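Local coordinates for isomaltodextranase (Arthrobacter globiformis, PDB 5AWQ), which hydrolyses (1->6)-alpha-D-glucosidic linkages in dextran-type polysaccharides, removing successive isomaltose units from the non-reducing ends of the chains, at residues 77-82 / 195-200; 318-323 / 357-362; 421-426 / 448-453. All coordinates share one frame; numbering follows the deposited sequence.

Contact 1. Residues 77-82 / 195-200; sequences IACTDG and VPYLRI. With GLC (alpha-D-glucopyranose), chain B; GLC (alpha-D-glucopyranose), chain C.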
loop_
_atom_site.group_PDB
_atom_site.type_symbol
_atom_site.label_atom_id
_atom_site.label_comp_id
_atom_site.label_asym_id
_atom_site.label_seq_id
_atom_site.Cartn_x
_atom_site.Cartn_y
_atom_site.Cartn_z
ATOM N N ILE A 77 4.317 -8.224 -14.467
ATOM C CA ILE A 77 4.653 -9.283 -13.518
ATOM C C ILE A 77 3.588 -10.375 -13.615
ATOM O O ILE A 77 2.414 -10.065 -13.597
ATOM C CB ILE A 77 4.690 -8.716 -12.079
ATOM C CG1 ILE A 77 5.849 -7.738 -11.879
ATOM C CG2 ILE A 77 4.776 -9.840 -11.056
ATOM C CD1 ILE A 77 5.778 -6.922 -10.607
ATOM N N ALA A 78 4.002 -11.634 -13.766
ATOM C CA ALA A 78 3.127 -12.793 -13.655
ATOM C C ALA A 78 3.442 -13.409 -12.307
ATOM O O ALA A 78 4.587 -13.774 -12.037
ATOM C CB ALA A 78 3.364 -13.798 -14.777
ATOM N N CYS A 79 2.432 -13.481 -11.442
ATOM C CA CYS A 79 2.641 -13.832 -10.041
ATOM C C CYS A 79 1.902 -15.103 -9.684
ATOM O O CYS A 79 0.739 -15.263 -10.007
ATOM C CB CYS A 79 2.138 -12.685 -9.177
ATOM S SG CYS A 79 2.557 -12.794 -7.420
ATOM N N THR A 80 2.589 -16.014 -9.009
ATOM C CA THR A 80 1.952 -17.206 -8.476
ATOM C C THR A 80 1.150 -16.891 -7.213
ATOM O O THR A 80 1.204 -15.770 -6.700
ATOM C CB THR A 80 2.982 -18.326 -8.184
ATOM O OG1 THR A 80 3.917 -17.868 -7.199
ATOM C CG2 THR A 80 3.726 -18.718 -9.436
ATOM N N ASP A 81 0.400 -17.877 -6.719
ATOM C CA ASP A 81 -0.381 -17.745 -5.500
ATOM C C ASP A 81 -0.226 -19.043 -4.697
ATOM O O ASP A 81 0.848 -19.670 -4.749
ATOM C CB ASP A 81 -1.843 -17.359 -5.826
ATOM C CG ASP A 81 -2.588 -16.817 -4.628
ATOM O OD1 ASP A 81 -2.385 -15.628 -4.285
ATOM O OD2 ASP A 81 -3.352 -17.584 -4.013
ATOM N N GLY A 82 -1.245 -19.427 -3.939
ATOM C CA GLY A 82 -1.183 -20.586 -3.077
ATOM C C GLY A 82 -1.283 -21.929 -3.766
ATOM O O GLY A 82 -0.831 -22.100 -4.902
ATOM N N VAL A 195 13.051 -11.839 -8.850
ATOM C CA VAL A 195 11.687 -11.572 -8.405
ATOM C C VAL A 195 11.585 -10.184 -7.787
ATOM O O VAL A 195 12.273 -9.906 -6.818
ATOM C CB VAL A 195 11.271 -12.634 -7.384
ATOM C CG1 VAL A 195 9.911 -12.317 -6.781
ATOM C CG2 VAL A 195 11.267 -14.000 -8.037
ATOM N N PRO A 196 10.725 -9.296 -8.339
ATOM C CA PRO A 196 10.597 -7.980 -7.755
ATOM C C PRO A 196 9.511 -7.846 -6.684
ATOM O O PRO A 196 9.397 -6.810 -6.051
ATOM C CB PRO A 196 10.206 -7.119 -8.959
ATOM C CG PRO A 196 9.396 -8.027 -9.800
ATOM C CD PRO A 196 10.047 -9.378 -9.650
ATOM N N TYR A 197 8.741 -8.910 -6.489
ATOM C CA TYR A 197 7.547 -8.863 -5.667
ATOM C C TYR A 197 7.359 -10.221 -4.994
ATOM O O TYR A 197 7.183 -11.237 -5.670
ATOM C CB TYR A 197 6.368 -8.565 -6.594
ATOM C CG TYR A 197 5.030 -8.325 -5.936
ATOM C CD1 TYR A 197 4.897 -7.508 -4.834
ATOM C CD2 TYR A 197 3.914 -8.918 -6.436
ATOM C CE1 TYR A 197 3.652 -7.297 -4.238
ATOM C CE2 TYR A 197 2.676 -8.713 -5.868
ATOM C CZ TYR A 197 2.544 -7.905 -4.792
ATOM O OH TYR A 197 1.271 -7.762 -4.254
ATOM N N LEU A 198 7.375 -10.220 -3.669
ATOM C CA LEU A 198 7.210 -11.448 -2.888
ATOM C C LEU A 198 5.972 -11.285 -2.007
ATOM O O LEU A 198 5.896 -10.357 -1.200
ATOM C CB LEU A 198 8.456 -11.711 -2.020
ATOM C CG LEU A 198 8.441 -13.003 -1.186
ATOM C CD1 LEU A 198 8.425 -14.252 -2.050
ATOM C CD2 LEU A 198 9.606 -13.038 -0.218
ATOM N N ARG A 199 5.028 -12.208 -2.161
ATOM C CA ARG A 199 3.754 -12.156 -1.464
ATOM C C ARG A 199 3.740 -13.210 -0.376
ATOM O O ARG A 199 3.733 -14.395 -0.652
ATOM C CB ARG A 199 2.616 -12.348 -2.451
ATOM C CG ARG A 199 2.626 -11.289 -3.538
ATOM C CD ARG A 199 1.349 -11.247 -4.323
ATOM N NE ARG A 199 0.383 -10.416 -3.642
ATOM C CZ ARG A 199 -0.715 -10.871 -3.039
ATOM N NH1 ARG A 199 -1.511 -10.022 -2.445
ATOM N NH2 ARG A 199 -0.992 -12.153 -3.023
ATOM N N ILE A 200 3.780 -12.725 0.859
ATOM C CA ILE A 200 3.973 -13.552 2.054
ATOM C C ILE A 200 2.667 -13.658 2.823
ATOM O O ILE A 200 2.206 -12.666 3.423
ATOM C CB ILE A 200 5.061 -12.941 2.953
ATOM C CG1 ILE A 200 6.378 -12.773 2.164
ATOM C CG2 ILE A 200 5.239 -13.785 4.192
ATOM C CD1 ILE A 200 7.494 -12.136 2.964
HETATM C C1 GLC B . -5.505 -17.142 2.027
HETATM C C2 GLC B . -5.327 -15.779 1.378
HETATM C C3 GLC B . -5.686 -15.780 -0.105
HETATM C C4 GLC B . -4.931 -16.896 -0.825
HETATM C C5 GLC B . -5.243 -18.208 -0.103
HETATM C C6 GLC B . -4.513 -19.410 -0.703
HETATM O O2 GLC B . -6.126 -14.841 2.090
HETATM O O3 GLC B . -5.430 -14.509 -0.693
HETATM O O4 GLC B . -5.347 -16.969 -2.183
HETATM O O5 GLC B . -4.864 -18.144 1.266
HETATM O O6 GLC B . -5.037 -20.603 -0.121
HETATM C C1 GLC C . -4.653 -21.771 -0.850
HETATM C C2 GLC C . -5.482 -22.958 -0.369
HETATM C C3 GLC C . -5.089 -23.419 1.026
HETATM C C4 GLC C . -3.582 -23.659 1.058
HETATM C C5 GLC C . -2.886 -22.374 0.628
HETATM C C6 GLC C . -1.359 -22.487 0.599
HETATM O O2 GLC C . -6.867 -22.607 -0.413
HETATM O O3 GLC C . -5.801 -24.600 1.372
HETATM O O4 GLC C . -3.139 -24.051 2.341
HETATM O O5 GLC C . -3.273 -22.038 -0.696
HETATM O O6 GLC C . -0.907 -23.487 -0.302
HETATM O O HOH W 1 -0.348 -14.239 -4.871
HETATM O O HOH W 2 -2.911 -14.169 -2.098
#
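Asp81 OD1 faces Arg199 NH2 across 4.0 Å, a long salt bridge which two waters bridge, each donating to OD1 and accepting from NH2. The carboxylate and guanidinium planes lie only 23° apart. One water also donates to Thr80 O; the other bonds to O3 of the chain B glucose. The second carboxylate oxygen serves the ligand directly: glucose O4 donates to Asp81 OD2 at 2.8 Å, and Gly82 N meets the same OD2 at 2.8 Å from above the carboxylate plane. Glycine suits position 82 because a CB would run into the second glucose. With an alanine at Asp81, the sugar O4 would probably lose its acceptor, and the two waters the carboxylate that holds them near Arg199. Arg199 itself bends at chi3 (85°), which turns NE onto Tyr197 OH at 2.9 Å, in the guanidinium plane; its NH1 forms a salt bridge with Asp314. Nearer the start of both strands the contact turns apolar. Cys79 SG packs on Arg199 CD at 3.7 Å and meets the Tyr197 ring obliquely in a sulfur-aromatic contact, while Ile77 CD1 slides past Pro196 CG at 3.9 Å. Asp201, the probable nucleophile, comes immediately after Ile200, its side chain about 6 Å from that of Asp81, which binds the sugar at the open end of the (beta/alpha)8 barrel. Strands 77-79 and 197-200 run 24° from parallel, 9.4 Å apart, with strand 120-124 between them in the sheet and Tyr40 of strand 39-42 touching both.

Contact 2. Residues 318-323 / 357-362; sequences MRASTF and WVYTNK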
loop_
_atom_site.group_PDB
_atom_site.type_symbol
_atom_site.label_atom_id
_atom_site.label_comp_id
_atom_site.label_asym_id
_atom_site.label_seq_id
_atom_site.Cartn_x
_atom_site.Cartn_y
_atom_site.Cartn_z
ATOM N N MET A 318 -8.485 -8.418 -8.898
ATOM C CA MET A 318 -9.601 -8.026 -9.755
ATOM C C MET A 318 -10.012 -9.187 -10.631
ATOM O O MET A 318 -9.206 -9.724 -11.379
ATOM C CB MET A 318 -9.203 -6.829 -10.608
ATOM C CG MET A 318 -9.038 -5.567 -9.777
ATOM S SD MET A 318 -8.717 -4.068 -10.719
ATOM C CE MET A 318 -7.042 -4.371 -11.245
ATOM N N ARG A 319 -11.285 -9.557 -10.525
ATOM C CA ARG A 319 -11.866 -10.652 -11.312
ATOM C C ARG A 319 -13.000 -10.029 -12.130
ATOM O O ARG A 319 -14.171 -10.102 -11.765
ATOM C CB ARG A 319 -12.364 -11.780 -10.396
ATOM C CG ARG A 319 -11.306 -12.312 -9.418
ATOM C CD ARG A 319 -11.710 -13.634 -8.785
ATOM N NE ARG A 319 -11.879 -14.626 -9.834
ATOM C CZ ARG A 319 -12.611 -15.736 -9.777
ATOM N NH1 ARG A 319 -13.243 -16.120 -8.675
ATOM N NH2 ARG A 319 -12.702 -16.476 -10.871
ATOM N N ALA A 320 -12.626 -9.391 -13.234
ATOM C CA ALA A 320 -13.570 -8.541 -13.982
ATOM C C ALA A 320 -14.803 -9.295 -14.391
ATOM O O ALA A 320 -15.911 -8.776 -14.290
ATOM C CB ALA A 320 -12.899 -7.963 -15.211
ATOM N N SER A 321 -14.631 -10.519 -14.857
ATOM C CA SER A 321 -15.769 -11.246 -15.420
ATOM C C SER A 321 -16.735 -11.798 -14.370
ATOM O O SER A 321 -17.828 -12.266 -14.718
ATOM C CB SER A 321 -15.301 -12.298 -16.419
ATOM O OG SER A 321 -14.713 -11.630 -17.525
ATOM N N THR A 322 -16.387 -11.693 -13.086
ATOM C CA THR A 322 -17.265 -12.110 -12.006
ATOM C C THR A 322 -18.307 -11.051 -11.652
ATOM O O THR A 322 -19.199 -11.326 -10.865
ATOM C CB THR A 322 -16.499 -12.488 -10.720
ATOM O OG1 THR A 322 -15.913 -11.309 -10.136
ATOM C CG2 THR A 322 -15.430 -13.533 -11.019
ATOM N N PHE A 323 -18.175 -9.846 -12.201
ATOM C CA PHE A 323 -19.133 -8.785 -11.936
ATOM C C PHE A 323 -20.295 -8.870 -12.906
ATOM O O PHE A 323 -20.203 -9.544 -13.921
ATOM C CB PHE A 323 -18.459 -7.411 -11.934
ATOM C CG PHE A 323 -17.570 -7.199 -10.729
ATOM C CD1 PHE A 323 -16.252 -7.661 -10.712
ATOM C CD2 PHE A 323 -18.056 -6.553 -9.617
ATOM C CE1 PHE A 323 -15.461 -7.481 -9.588
ATOM C CE2 PHE A 323 -17.265 -6.367 -8.496
ATOM C CZ PHE A 323 -15.970 -6.833 -8.484
ATOM N N TRP A 357 -10.595 -4.124 -21.735
ATOM C CA TRP A 357 -10.751 -2.685 -21.678
ATOM C C TRP A 357 -10.762 -2.105 -20.254
ATOM O O TRP A 357 -10.323 -0.964 -20.045
ATOM C CB TRP A 357 -12.027 -2.246 -22.425
ATOM C CG TRP A 357 -13.266 -2.811 -21.834
ATOM C CD1 TRP A 357 -13.897 -3.978 -22.179
ATOM C CD2 TRP A 357 -14.015 -2.254 -20.762
ATOM N NE1 TRP A 357 -14.985 -4.184 -21.374
ATOM C CE2 TRP A 357 -15.089 -3.135 -20.498
ATOM C CE3 TRP A 357 -13.884 -1.087 -19.981
ATOM C CZ2 TRP A 357 -16.013 -2.898 -19.500
ATOM C CZ3 TRP A 357 -14.810 -0.852 -18.988
ATOM C CH2 TRP A 357 -15.883 -1.750 -18.769
ATOM N N VAL A 358 -11.283 -2.855 -19.282
ATOM C CA VAL A 358 -11.429 -2.303 -17.933
ATOM C C VAL A 358 -10.045 -2.002 -17.334
ATOM O O VAL A 358 -9.894 -1.074 -16.543
ATOM C CB VAL A 358 -12.227 -3.221 -16.976
ATOM C CG1 VAL A 358 -13.535 -3.717 -17.553
ATOM C CG2 VAL A 358 -11.428 -4.412 -16.577
ATOM N N TYR A 359 -9.052 -2.782 -17.747
ATOM C CA TYR A 359 -7.701 -2.676 -17.210
ATOM C C TYR A 359 -6.770 -1.761 -18.001
ATOM O O TYR A 359 -5.662 -1.459 -17.546
ATOM C CB TYR A 359 -7.088 -4.068 -17.163
ATOM C CG TYR A 359 -7.842 -5.066 -16.317
ATOM C CD1 TYR A 359 -8.090 -4.814 -14.978
ATOM C CD2 TYR A 359 -8.304 -6.264 -16.842
ATOM C CE1 TYR A 359 -8.749 -5.719 -14.182
ATOM C CE2 TYR A 359 -8.986 -7.183 -16.054
ATOM C CZ TYR A 359 -9.192 -6.912 -14.704
ATOM O OH TYR A 359 -9.831 -7.814 -13.861
ATOM N N THR A 360 -7.203 -1.321 -19.184
ATOM C CA THR A 360 -6.298 -0.685 -20.142
ATOM C C THR A 360 -6.738 0.720 -20.552
ATOM O O THR A 360 -6.382 1.198 -21.623
ATOM C CB THR A 360 -6.101 -1.582 -21.370
ATOM O OG1 THR A 360 -7.365 -1.798 -21.995
ATOM C CG2 THR A 360 -5.493 -2.927 -20.962
ATOM N N ASN A 361 -7.502 1.394 -19.698
ATOM C CA ASN A 361 -7.826 2.800 -19.929
ATOM C C ASN A 361 -6.593 3.632 -19.584
ATOM O O ASN A 361 -6.182 3.706 -18.430
ATOM C CB ASN A 361 -9.068 3.206 -19.125
ATOM C CG ASN A 361 -9.391 4.690 -19.201
ATOM O OD1 ASN A 361 -8.504 5.542 -19.317
ATOM N ND2 ASN A 361 -10.674 5.017 -19.070
ATOM N N LYS A 362 -5.947 4.197 -20.597
ATOM C CA LYS A 362 -4.639 4.793 -20.362
ATOM C C LYS A 362 -4.682 5.976 -19.401
ATOM O O LYS A 362 -3.728 6.197 -18.659
ATOM C CB LYS A 362 -3.961 5.159 -21.686
ATOM C CG LYS A 362 -3.593 3.943 -22.540
ATOM C CD LYS A 362 -2.959 4.371 -23.859
ATOM C CE LYS A 362 -2.893 3.271 -24.919
ATOM N NZ LYS A 362 -4.203 2.832 -25.511
#
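Tyr359 pushes its phenol into a hollow formed by Met318 and Ala320, with the hydroxyl leading. OH comes to 3.5 Å from Met318 CB and 3.4 Å from Ala320 CB, so the two beta carbons flank the tip of the ring's long axis. The methionine then runs back beside the ring in the opposite direction: SD lies in the ring plane at its edge, a Met-aromatic contact, and a bend at chi3 (-72°) brings CE to 3.7 Å from Tyr359 CE1. A flexible thioether suits this place, since it can follow the aromatic rim. Ala320 is the smaller bump. Its methyl approaches the ring obliquely, 3.9 Å from Tyr359 CZ, and also reaches Val358 CG2 at 4.1 Å, fitting where valine and tyrosine meet. Val358 CG2 in turn covers the centre of one face of the Tyr359 ring, which keeps the phenol from swinging that way. In the (beta/alpha)8 barrel, 318-323 lies in the loop between strand 312-314 and helix 326-339, and 357-362 at the end of the loop between strand 343-345 and helix 362-370, entering that helix at Lys362. The contact thus joins the loops that follow the seventh and eighth strands. Asp347, between them in the chain, satisfies the buried hydroxyl: its OD1 is hydrogen-bonded to both Tyr359 OH and Ala320 N, and its OD2 to Ser321 N. The short 3-10 turn at 320-322 that presents the alanine methyl is closed at Arg319 O, which accepts from Thr322 N at 3.0 Å and from Thr322 OG1 at 2.7 Å, the hydroxyl lying in the carbonyl plane.

Contact 3. Residues 421-426 / 448-453; sequences TIDFAK and DSRATA. With PO4 (phosphate ion), chain D.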
loop_
_atom_site.group_PDB
_atom_site.type_symbol
_atom_site.label_atom_id
_atom_site.label_comp_id
_atom_site.label_asym_id
_atom_site.label_seq_id
_atom_site.Cartn_x
_atom_site.Cartn_y
_atom_site.Cartn_z
ATOM N N THR A 421 -20.410 14.572 -4.726
ATOM C CA THR A 421 -19.648 15.763 -5.066
ATOM C C THR A 421 -18.416 15.914 -4.174
ATOM O O THR A 421 -18.485 15.692 -2.954
ATOM C CB THR A 421 -20.537 16.999 -4.893
ATOM O OG1 THR A 421 -21.673 16.877 -5.753
ATOM C CG2 THR A 421 -19.793 18.285 -5.207
ATOM N N ILE A 422 -17.312 16.308 -4.804
ATOM C CA ILE A 422 -16.150 16.809 -4.101
ATOM C C ILE A 422 -15.967 18.269 -4.498
ATOM O O ILE A 422 -15.794 18.583 -5.674
ATOM C CB ILE A 422 -14.899 15.938 -4.388
ATOM C CG1 ILE A 422 -14.984 14.673 -3.531
ATOM C CG2 ILE A 422 -13.603 16.680 -4.093
ATOM C CD1 ILE A 422 -14.683 14.889 -2.060
ATOM N N ASP A 423 -16.012 19.136 -3.494
ATOM C CA ASP A 423 -15.846 20.569 -3.676
ATOM C C ASP A 423 -14.391 20.931 -3.462
ATOM O O ASP A 423 -13.778 20.580 -2.438
ATOM C CB ASP A 423 -16.725 21.324 -2.690
ATOM C CG ASP A 423 -16.795 22.794 -2.999
ATOM O OD1 ASP A 423 -15.938 23.549 -2.483
ATOM O OD2 ASP A 423 -17.705 23.174 -3.752
ATOM N N PHE A 424 -13.822 21.623 -4.440
ATOM C CA PHE A 424 -12.380 21.874 -4.399
ATOM C C PHE A 424 -11.958 22.799 -3.251
ATOM O O PHE A 424 -10.875 22.622 -2.687
ATOM C CB PHE A 424 -11.872 22.377 -5.751
ATOM C CG PHE A 424 -12.179 21.449 -6.919
ATOM C CD1 PHE A 424 -12.398 20.089 -6.722
ATOM C CD2 PHE A 424 -12.208 21.930 -8.225
ATOM C CE1 PHE A 424 -12.663 19.253 -7.791
ATOM C CE2 PHE A 424 -12.471 21.101 -9.290
ATOM C CZ PHE A 424 -12.704 19.753 -9.071
ATOM N N ALA A 425 -12.805 23.752 -2.878
ATOM C CA ALA A 425 -12.501 24.608 -1.730
ATOM C C ALA A 425 -12.848 23.937 -0.411
ATOM O O ALA A 425 -12.003 23.820 0.488
ATOM C CB ALA A 425 -13.235 25.935 -1.848
ATOM N N LYS A 426 -14.100 23.514 -0.271
ATOM C CA LYS A 426 -14.589 23.070 1.016
ATOM C C LYS A 426 -14.072 21.691 1.414
ATOM O O LYS A 426 -13.870 21.423 2.601
ATOM C CB LYS A 426 -16.114 23.103 1.028
ATOM C CG LYS A 426 -16.640 24.531 0.925
ATOM C CD LYS A 426 -18.151 24.596 1.036
ATOM C CE LYS A 426 -18.817 24.062 -0.216
ATOM N NZ LYS A 426 -20.295 24.240 -0.167
ATOM N N ASP A 448 -13.623 24.350 -13.176
ATOM C CA ASP A 448 -14.735 24.116 -12.262
ATOM C C ASP A 448 -14.300 24.250 -10.813
ATOM O O ASP A 448 -13.098 24.304 -10.525
ATOM C CB ASP A 448 -15.291 22.702 -12.486
ATOM C CG ASP A 448 -16.793 22.600 -12.277
ATOM O OD1 ASP A 448 -17.356 23.246 -11.365
ATOM O OD2 ASP A 448 -17.413 21.834 -13.049
ATOM N N SER A 449 -15.288 24.303 -9.925
ATOM C CA SER A 449 -15.112 24.465 -8.492
ATOM C C SER A 449 -15.340 23.152 -7.738
ATOM O O SER A 449 -15.127 23.068 -6.525
ATOM C CB SER A 449 -16.106 25.510 -7.959
ATOM O OG SER A 449 -17.440 25.071 -8.094
ATOM N N ARG A 450 -15.755 22.128 -8.480
ATOM C CA ARG A 450 -16.149 20.847 -7.898
ATOM C C ARG A 450 -16.113 19.766 -8.972
ATOM O O ARG A 450 -16.072 20.062 -10.172
ATOM C CB ARG A 450 -17.562 20.955 -7.318
ATOM C CG ARG A 450 -18.625 21.259 -8.372
ATOM C CD ARG A 450 -19.682 22.243 -7.883
ATOM N NE ARG A 450 -20.568 21.681 -6.856
ATOM C CZ ARG A 450 -21.683 20.981 -7.107
ATOM N NH1 ARG A 450 -22.047 20.697 -8.355
ATOM N NH2 ARG A 450 -22.428 20.529 -6.097
ATOM N N ALA A 451 -16.097 18.513 -8.519
ATOM C CA ALA A 451 -16.320 17.358 -9.366
ATOM C C ALA A 451 -17.572 16.691 -8.830
ATOM O O ALA A 451 -17.696 16.466 -7.636
ATOM C CB ALA A 451 -15.150 16.397 -9.295
ATOM N N THR A 452 -18.501 16.385 -9.722
ATOM C CA THR A 452 -19.794 15.847 -9.320
ATOM C C THR A 452 -20.292 14.829 -10.339
ATOM O O THR A 452 -19.923 14.865 -11.508
ATOM C CB THR A 452 -20.832 16.977 -9.156
ATOM O OG1 THR A 452 -22.007 16.481 -8.506
ATOM C CG2 THR A 452 -21.213 17.584 -10.484
ATOM N N ALA A 453 -21.118 13.906 -9.874
ATOM C CA ALA A 453 -21.746 12.928 -10.755
ATOM C C ALA A 453 -23.035 12.415 -10.141
ATOM O O ALA A 453 -23.109 12.166 -8.945
ATOM C CB ALA A 453 -20.828 11.750 -11.014
HETATM P P PO4 D . -20.744 21.818 -2.951
HETATM O O1 PO4 D . -21.961 21.024 -3.356
HETATM O O2 PO4 D . -20.078 21.131 -1.771
HETATM O O3 PO4 D . -19.796 21.864 -4.124
HETATM O O4 PO4 D . -21.155 23.223 -2.538
HETATM O O HOH W 3 -14.684 25.008 -4.643
HETATM O O HOH W 4 -18.314 25.020 -5.633
#
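Thr421 and Thr452 lie side by side, pointing the same way from a two-stranded antiparallel sheet, as a non-hydrogen-bonded pair in the beta-sandwich domain that follows the catalytic barrel, of the kind found at the C-terminus of alpha-galactosidases. Their hydroxyls meet at 2.8 Å, OG1 to OG1, and beta-branched residues suit such extended backbone. Next along, Ile422 and Ala451 form a hydrogen-bonded pair, joined by two backbone bonds and turned to the opposite face of the sheet; there Ile422 packs on Val407 and Leu409, and Ala451 on Phe463. On the threonine side, Arg450 crosses Thr421 obliquely. Its CG stands between the backbone N and the carbonyl carbon (chi1 63°), and further bends at chi2 and chi3 carry the guanidinium over the neighbouring strand, one face resting on Thr421 CG2, 3.6 Å from Arg450 NH2. The guanidinium edge grips a phosphate, probably from the crystallisation liquor: NE donates to O3 and NH2 to O1, each at 2.8 Å and nearly straight. Phe424 is oriented quite differently. Its ring lies flat against the partner backbone, one face under Arg450 N and the edge toward Asp448 O, 3.4 Å from CD2, while Phe424 CE1 reaches Ala451 CB at 4.1 Å. A large flat residue suits this place because it covers peptide groups and the small alanine together. Phe424 N donates to Ser449 O, continuing the pairing where strand gives way to helix. Asp423 is that helix's N-cap: its OD1 uses the anti lone pair to accept from Lys426 N at 2.9 Å, N-H...O angle 176°, while Lys426 NZ donates to phosphate O4 at 2.7 Å.

The three contacts follow one another along the chain without overlap. Contacts 1 and 2 belong to the same (beta/alpha)8 barrel, their centres about 20 Å apart and their nearest atoms about 10 Å: contact 1 uses strands 77-79 and 197-200 at the sugar site, whereas contact 2 joins the loops after strands 312-314 and 343-345, away from the annotated active-site residues. Contact 3 lies in the beta-sandwich domain that follows the barrel, its centre about 27 Å from that of contact 2 and about 39 Å from that of contact 1; contacts 1 and 3 lie on opposite sides of the chain's centre. Glucose binding at contact 1 is therefore structurally remote from the sandwich packing of contact 3.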